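Long-range contacts in lysine specific cysteine protease (Porphyromonas gingivalis, PDB 3M1H), which cleaves proteins after lysine as a secreted cysteine protease, may act as a virulence factor, and carries the K3 adhesin domain present here, a calcium-binding beta jelly roll: residues 21-26 with 65-70; 70-75 with 151-156. All blocks are in the same frame, centred on the assembly; numbering follows the deposited sequence.

Interaction 1 (21-26 with 65-70); sequences IDADGD and DNYLVT. Unlike the reference sequence in segment 21-26: Asp24 (reference His). With CA (calcium ion), chain E.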
loop_
_atom_site.group_PDB
_atom_site.type_symbol
_atom_site.label_atom_id
_atom_site.label_comp_id
_atom_site.label_asym_id
_atom_site.label_seq_id
_atom_site.Cartn_x
_atom_site.Cartn_y
_atom_site.Cartn_z
ATOM N N ILE A 21 9.333 -4.763 -3.102
ATOM C CA ILE A 21 9.966 -5.978 -2.576
ATOM C C ILE A 21 8.911 -7.093 -2.574
ATOM O O ILE A 21 7.866 -6.964 -1.932
ATOM C CB ILE A 21 10.533 -5.801 -1.161
ATOM C CG1 ILE A 21 11.530 -4.647 -1.099
ATOM C CG2 ILE A 21 11.243 -7.097 -0.757
ATOM C CD1 ILE A 21 11.953 -4.311 0.323
ATOM N N ASP A 22 9.167 -8.154 -3.342
ATOM C CA ASP A 22 8.295 -9.343 -3.363
ATOM C C ASP A 22 8.827 -10.365 -2.352
ATOM O O ASP A 22 9.562 -11.301 -2.720
ATOM C CB ASP A 22 8.251 -9.939 -4.768
ATOM C CG ASP A 22 7.339 -11.117 -4.871
ATOM O OD1 ASP A 22 6.505 -11.372 -3.939
ATOM O OD2 ASP A 22 7.478 -11.816 -5.905
ATOM N N ALA A 23 8.518 -10.163 -1.073
ATOM C CA ALA A 23 9.127 -11.022 -0.035
ATOM C C ALA A 23 8.602 -12.438 -0.032
ATOM O O ALA A 23 9.372 -13.365 0.254
ATOM C CB ALA A 23 9.073 -10.393 1.372
ATOM N N ASP A 24 7.346 -12.652 -0.398
ATOM C CA ASP A 24 6.833 -14.024 -0.480
ATOM C C ASP A 24 7.287 -14.786 -1.741
ATOM O O ASP A 24 7.256 -16.035 -1.782
ATOM C CB ASP A 24 5.313 -14.003 -0.425
ATOM C CG ASP A 24 4.740 -13.211 -1.564
ATOM O OD1 ASP A 24 4.739 -11.934 -1.408
ATOM O OD2 ASP A 24 4.343 -13.793 -2.596
ATOM N N GLY A 25 7.691 -14.071 -2.779
ATOM C CA GLY A 25 8.305 -14.664 -3.959
ATOM C C GLY A 25 7.389 -15.142 -5.054
ATOM O O GLY A 25 7.841 -15.833 -5.984
ATOM N N ASP A 26 6.099 -14.796 -5.003
ATOM C CA ASP A 26 5.144 -15.297 -6.004
ATOM C C ASP A 26 5.099 -14.575 -7.337
ATOM O O ASP A 26 4.363 -14.985 -8.250
ATOM C CB ASP A 26 3.730 -15.366 -5.414
ATOM C CG ASP A 26 3.104 -14.009 -5.183
ATOM O OD1 ASP A 26 3.827 -12.973 -5.302
ATOM O OD2 ASP A 26 1.895 -14.001 -4.840
ATOM N N ASP A 65 3.365 -10.953 0.764
ATOM C CA ASP A 65 4.243 -10.250 1.678
ATOM C C ASP A 65 4.985 -9.281 0.771
ATOM O O ASP A 65 6.121 -9.518 0.358
ATOM C CB ASP A 65 5.185 -11.193 2.461
ATOM C CG ASP A 65 5.965 -10.472 3.557
ATOM O OD1 ASP A 65 5.864 -9.233 3.697
ATOM O OD2 ASP A 65 6.708 -11.108 4.316
ATOM N N ASN A 66 4.273 -8.208 0.434
ATOM C CA ASN A 66 4.703 -7.247 -0.577
ATOM C C ASN A 66 5.002 -5.911 0.063
ATOM O O ASN A 66 4.162 -5.345 0.751
ATOM C CB ASN A 66 3.601 -7.041 -1.610
ATOM C CG ASN A 66 3.224 -8.285 -2.371
ATOM O OD1 ASN A 66 3.987 -9.266 -2.448
ATOM N ND2 ASN A 66 2.026 -8.257 -2.957
ATOM N N TYR A 67 6.185 -5.371 -0.210
ATOM C CA TYR A 67 6.559 -4.014 0.247
ATOM C C TYR A 67 6.619 -3.045 -0.907
ATOM O O TYR A 67 7.001 -3.392 -2.029
ATOM C CB TYR A 67 7.927 -3.966 0.932
ATOM C CG TYR A 67 8.130 -4.891 2.112
ATOM C CD1 TYR A 67 8.349 -4.371 3.370
ATOM C CD2 TYR A 67 8.190 -6.285 1.968
ATOM C CE1 TYR A 67 8.602 -5.203 4.477
ATOM C CE2 TYR A 67 8.432 -7.121 3.082
ATOM C CZ TYR A 67 8.633 -6.562 4.327
ATOM O OH TYR A 67 8.896 -7.327 5.461
ATOM N N LEU A 68 6.239 -1.823 -0.572
ATOM C CA LEU A 68 6.412 -0.633 -1.429
ATOM C C LEU A 68 7.212 0.365 -0.614
ATOM O O LEU A 68 6.745 0.817 0.421
ATOM C CB LEU A 68 5.056 -0.066 -1.832
ATOM C CG LEU A 68 5.100 1.222 -2.672
ATOM C CD1 LEU A 68 5.699 0.954 -4.052
ATOM C CD2 LEU A 68 3.686 1.828 -2.805
ATOM N N VAL A 69 8.422 0.685 -1.084
ATOM C CA VAL A 69 9.398 1.484 -0.339
ATOM C C VAL A 69 9.639 2.821 -1.056
ATOM O O VAL A 69 9.784 2.869 -2.277
ATOM C CB VAL A 69 10.714 0.713 -0.138
ATOM C CG1 VAL A 69 11.612 1.503 0.847
ATOM C CG2 VAL A 69 10.445 -0.732 0.383
ATOM N N THR A 70 9.627 3.896 -0.286
ATOM C CA THR A 70 9.909 5.221 -0.802
ATOM C C THR A 70 11.351 5.332 -1.275
ATOM O O THR A 70 12.213 4.531 -0.910
ATOM C CB THR A 70 9.701 6.300 0.298
ATOM O OG1 THR A 70 10.651 6.120 1.354
ATOM C CG2 THR A 70 8.287 6.250 0.866
HETATM CA CA CA E . 4.222 -11.255 -3.680
HETATM O O HOH W 1 1.890 -11.646 -3.476
#
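Ile21 lies across the root of Tyr67, with Ile21 CB 3.8 Å from Tyr67 CB. The two strands pair antiparallel here through the reciprocal bonds Ile21 N to Tyr67 O and Tyr67 N to Ile21 O, both nearly straight. With CG1 anti to its carbonyl carbon (chi1 -56°), Ile21 carries its CD1 along the sheet to stop 3.9 Å from Val69 CG2. On the same side, past the strand end, the small methyl of Ala23 fits the angle between the Tyr67 ring and Asp65: Ala23 CB meets the ring at the edge, 3.7 Å from Tyr67 CE2, and the carboxylate of Asp65 lies against it. Arg158 of the next strand holds that carboxylate in a salt bridge.

The face bearing Asp22 and Asn66 forms the hollow, and a calcium ion fills it. Asp22, Asp24 and Asp26 make a DxDxD calcium-binding loop, continued by Asn28 O, and Asn66 reaches in from the neighbouring strand. Asp22 OD1 binds the calcium at 2.3 Å; Asp24 binds through OD1, with OD2 longer and less certain. Asp26 OD1, Asn66 OD1 and a water are further ligands. Asp22 and Asn66 point the same way side by side, their carboxylate and amide planes turned 71° apart. Asp22 OD2 accepts from Gly27 N, and Ser52 takes the Asn66 amide nitrogen, which leaves the oxygen directed at the metal.

Asp24 OD1 also accepts the backbone N of Asp65 at 2.8 Å, from above the carboxylate plane, tying loop directly to strand alongside weak bonds from Ala23 N and Asp24 N to Asp65 O. Three carboxylates converge whose mutual repulsion the calcium probably offsets; the ion thus joins the turn after strand 19-22 to strand 65-69.

Interaction 2 (70-75 with 151-156); sequences TPELSL and GTKYVA
Thr70 and Val155 are joined by two hydrogen bonds, one from each backbone nitrogen. Thr70 N gives to Val155 O at 2.9 Å, nearly along the C=O axis; Val155 N answers by giving to the hydroxyl Thr70 OG1 at 3.0 Å, almost dead straight. With chi1 at 65°, OG1 stands between the backbone N and carbonyl carbon of its own residue, where it receives this N-H while donating to Pro71 O. The threonine hydroxyl thus takes the place of a backbone carbonyl as the strand pairing gives out. Farther along, Leu73 N bonds to Lys153 O at 2.7 Å and Gly151 N to Leu75 O, and a water bridges Leu75 N and Thr152 O.

Apolar packing follows the same line. Thr70 CG2 rests 3.8 Å from Val155 CB, and Leu73 CD1 touches Val155 CG2. Leu75 and Thr152 run side by side, pointing the same way, with Leu75 CD1 against Thr152 CB.

The aromatic contact is made by Tyr154. Thr70 O sits in the plane of its ring, at the edge, 3.5 Å from Tyr154 CD1, while CE1 approaches Glu72 CA. Glu72, its CG anti to the backbone N (chi1 -173°) and the chain extended beyond, passes the phenol end, Glu72 CB 3.8 Å from Tyr154 OH and the carboxylate 36° from the ring plane.

Segment 70-75 lies in the loop between strands 65-69 and 79-87. Lys153 and Tyr154 form a classic beta bulge opposite Ser102 of strand 96-102. The contact extends the pairing of one sheet while Leu73 and Leu75 pack on Ile175 of strand 167-177, and Thr70 and Pro71 on Leu6 of strand 4-8, in the other.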
loop_
_atom_site.group_PDB
_atom_site.type_symbol
_atom_site.label_atom_id
_atom_site.label_comp_id
_atom_site.label_asym_id
_atom_site.label_seq_id
_atom_site.Cartn_x
_atom_site.Cartn_y
_atom_site.Cartn_z
ATOM N N THR A 70 9.627 3.896 -0.286
ATOM C CA THR A 70 9.909 5.221 -0.802
ATOM C C THR A 70 11.351 5.332 -1.275
ATOM O O THR A 70 12.213 4.531 -0.910
ATOM C CB THR A 70 9.701 6.300 0.298
ATOM O OG1 THR A 70 10.651 6.120 1.354
ATOM C CG2 THR A 70 8.287 6.250 0.866
ATOM N N PRO A 71 11.649 6.389 -2.041
ATOM C CA PRO A 71 13.044 6.712 -2.219
ATOM C C PRO A 71 13.674 7.188 -0.895
ATOM O O PRO A 71 12.962 7.366 0.095
ATOM C CB PRO A 71 12.994 7.893 -3.202
ATOM C CG PRO A 71 11.580 8.091 -3.594
ATOM C CD PRO A 71 10.759 7.429 -2.556
ATOM N N GLU A 72 14.997 7.361 -0.893
ATOM C CA GLU A 72 15.714 7.775 0.294
ATOM C C GLU A 72 15.287 9.183 0.678
ATOM O O GLU A 72 15.202 10.065 -0.182
ATOM C CB GLU A 72 17.223 7.702 0.064
ATOM C CG GLU A 72 18.019 7.964 1.337
ATOM C CD GLU A 72 19.517 8.047 1.118
ATOM O OE1 GLU A 72 20.207 8.512 2.039
ATOM O OE2 GLU A 72 20.004 7.637 0.057
ATOM N N LEU A 73 15.011 9.364 1.971
ATOM C CA LEU A 73 14.465 10.579 2.554
ATOM C C LEU A 73 15.547 11.233 3.421
ATOM O O LEU A 73 16.428 10.538 3.958
ATOM C CB LEU A 73 13.252 10.238 3.405
ATOM C CG LEU A 73 12.082 9.474 2.763
ATOM C CD1 LEU A 73 11.090 8.963 3.813
ATOM C CD2 LEU A 73 11.376 10.322 1.725
ATOM N N SER A 74 15.477 12.561 3.562
ATOM C CA SER A 74 16.291 13.261 4.547
ATOM C C SER A 74 15.349 13.900 5.557
ATOM O O SER A 74 14.658 14.876 5.245
ATOM C CB SER A 74 17.176 14.317 3.876
ATOM O OG SER A 74 17.936 14.990 4.885
ATOM N N LEU A 75 15.294 13.328 6.754
ATOM C CA LEU A 75 14.440 13.796 7.822
ATOM C C LEU A 75 15.248 13.931 9.125
ATOM O O LEU A 75 14.980 13.229 10.127
ATOM C CB LEU A 75 13.252 12.854 8.008
ATOM C CG LEU A 75 12.347 12.724 6.773
ATOM C CD1 LEU A 75 11.367 11.562 6.903
ATOM C CD2 LEU A 75 11.612 14.052 6.505
ATOM N N GLY A 151 15.949 10.886 11.511
ATOM C CA GLY A 151 16.833 9.925 10.890
ATOM C C GLY A 151 16.151 8.865 10.052
ATOM O O GLY A 151 16.842 8.004 9.535
ATOM N N THR A 152 14.830 8.925 9.900
ATOM C CA THR A 152 14.140 8.032 8.967
ATOM C C THR A 152 14.658 8.297 7.571
ATOM O O THR A 152 14.638 9.442 7.086
ATOM C CB THR A 152 12.613 8.256 9.004
ATOM O OG1 THR A 152 12.063 7.887 10.267
ATOM C CG2 THR A 152 11.934 7.445 7.910
ATOM N N LYS A 153 15.130 7.247 6.893
ATOM C CA LYS A 153 15.632 7.333 5.535
ATOM C C LYS A 153 14.681 6.686 4.532
ATOM O O LYS A 153 14.667 7.088 3.367
ATOM C CB LYS A 153 16.993 6.617 5.423
ATOM C CG LYS A 153 18.121 7.253 6.183
ATOM C CD LYS A 153 19.474 6.618 5.857
ATOM C CE LYS A 153 20.625 7.556 6.172
ATOM N NZ LYS A 153 21.931 6.832 6.275
ATOM N N TYR A 154 13.911 5.701 4.968
ATOM C CA TYR A 154 12.964 5.031 4.085
ATOM C C TYR A 154 11.686 4.721 4.828
ATOM O O TYR A 154 11.733 4.364 6.018
ATOM C CB TYR A 154 13.526 3.677 3.580
ATOM C CG TYR A 154 14.792 3.774 2.796
ATOM C CD1 TYR A 154 14.753 4.056 1.441
ATOM C CD2 TYR A 154 16.032 3.590 3.395
ATOM C CE1 TYR A 154 15.906 4.158 0.702
ATOM C CE2 TYR A 154 17.197 3.700 2.650
ATOM C CZ TYR A 154 17.114 3.979 1.318
ATOM O OH TYR A 154 18.287 4.075 0.600
ATOM N N VAL A 155 10.561 4.816 4.108
ATOM C CA VAL A 155 9.258 4.365 4.602
ATOM C C VAL A 155 8.799 3.213 3.701
ATOM O O VAL A 155 8.921 3.306 2.468
ATOM C CB VAL A 155 8.232 5.530 4.605
ATOM C CG1 VAL A 155 6.832 5.016 4.844
ATOM C CG2 VAL A 155 8.676 6.582 5.672
ATOM N N ALA A 156 8.310 2.129 4.321
ATOM C CA ALA A 156 7.758 0.994 3.624
ATOM C C ALA A 156 6.307 0.739 3.991
ATOM O O ALA A 156 5.929 0.833 5.157
ATOM C CB ALA A 156 8.583 -0.288 3.877
HETATM O O HOH W 2 16.732 11.176 7.665
#

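Overall arrangement
Interactions 1 and 2 follow one another along the chain, the second beginning where strand 65-69 ends; they share Thr70, and their centres are about 17 Å apart. Strand 65-69 lies between strands 19-22 and 154-160 of one antiparallel sheet: the first contact uses one of its edges, and the second continues the other beyond the strand's end. They meet at Val69, whose CG1 packs 3.6 Å from Val155 O and whose CG2 lies 4.0 Å from Ala156 CB. The calcium belongs to interaction 1; interaction 2 lies away from it, although the side chain of Tyr154 is about 5 Å from a bound sodium ion. Both contacts lie in the adhesin region, not in the protease's catalytic domain.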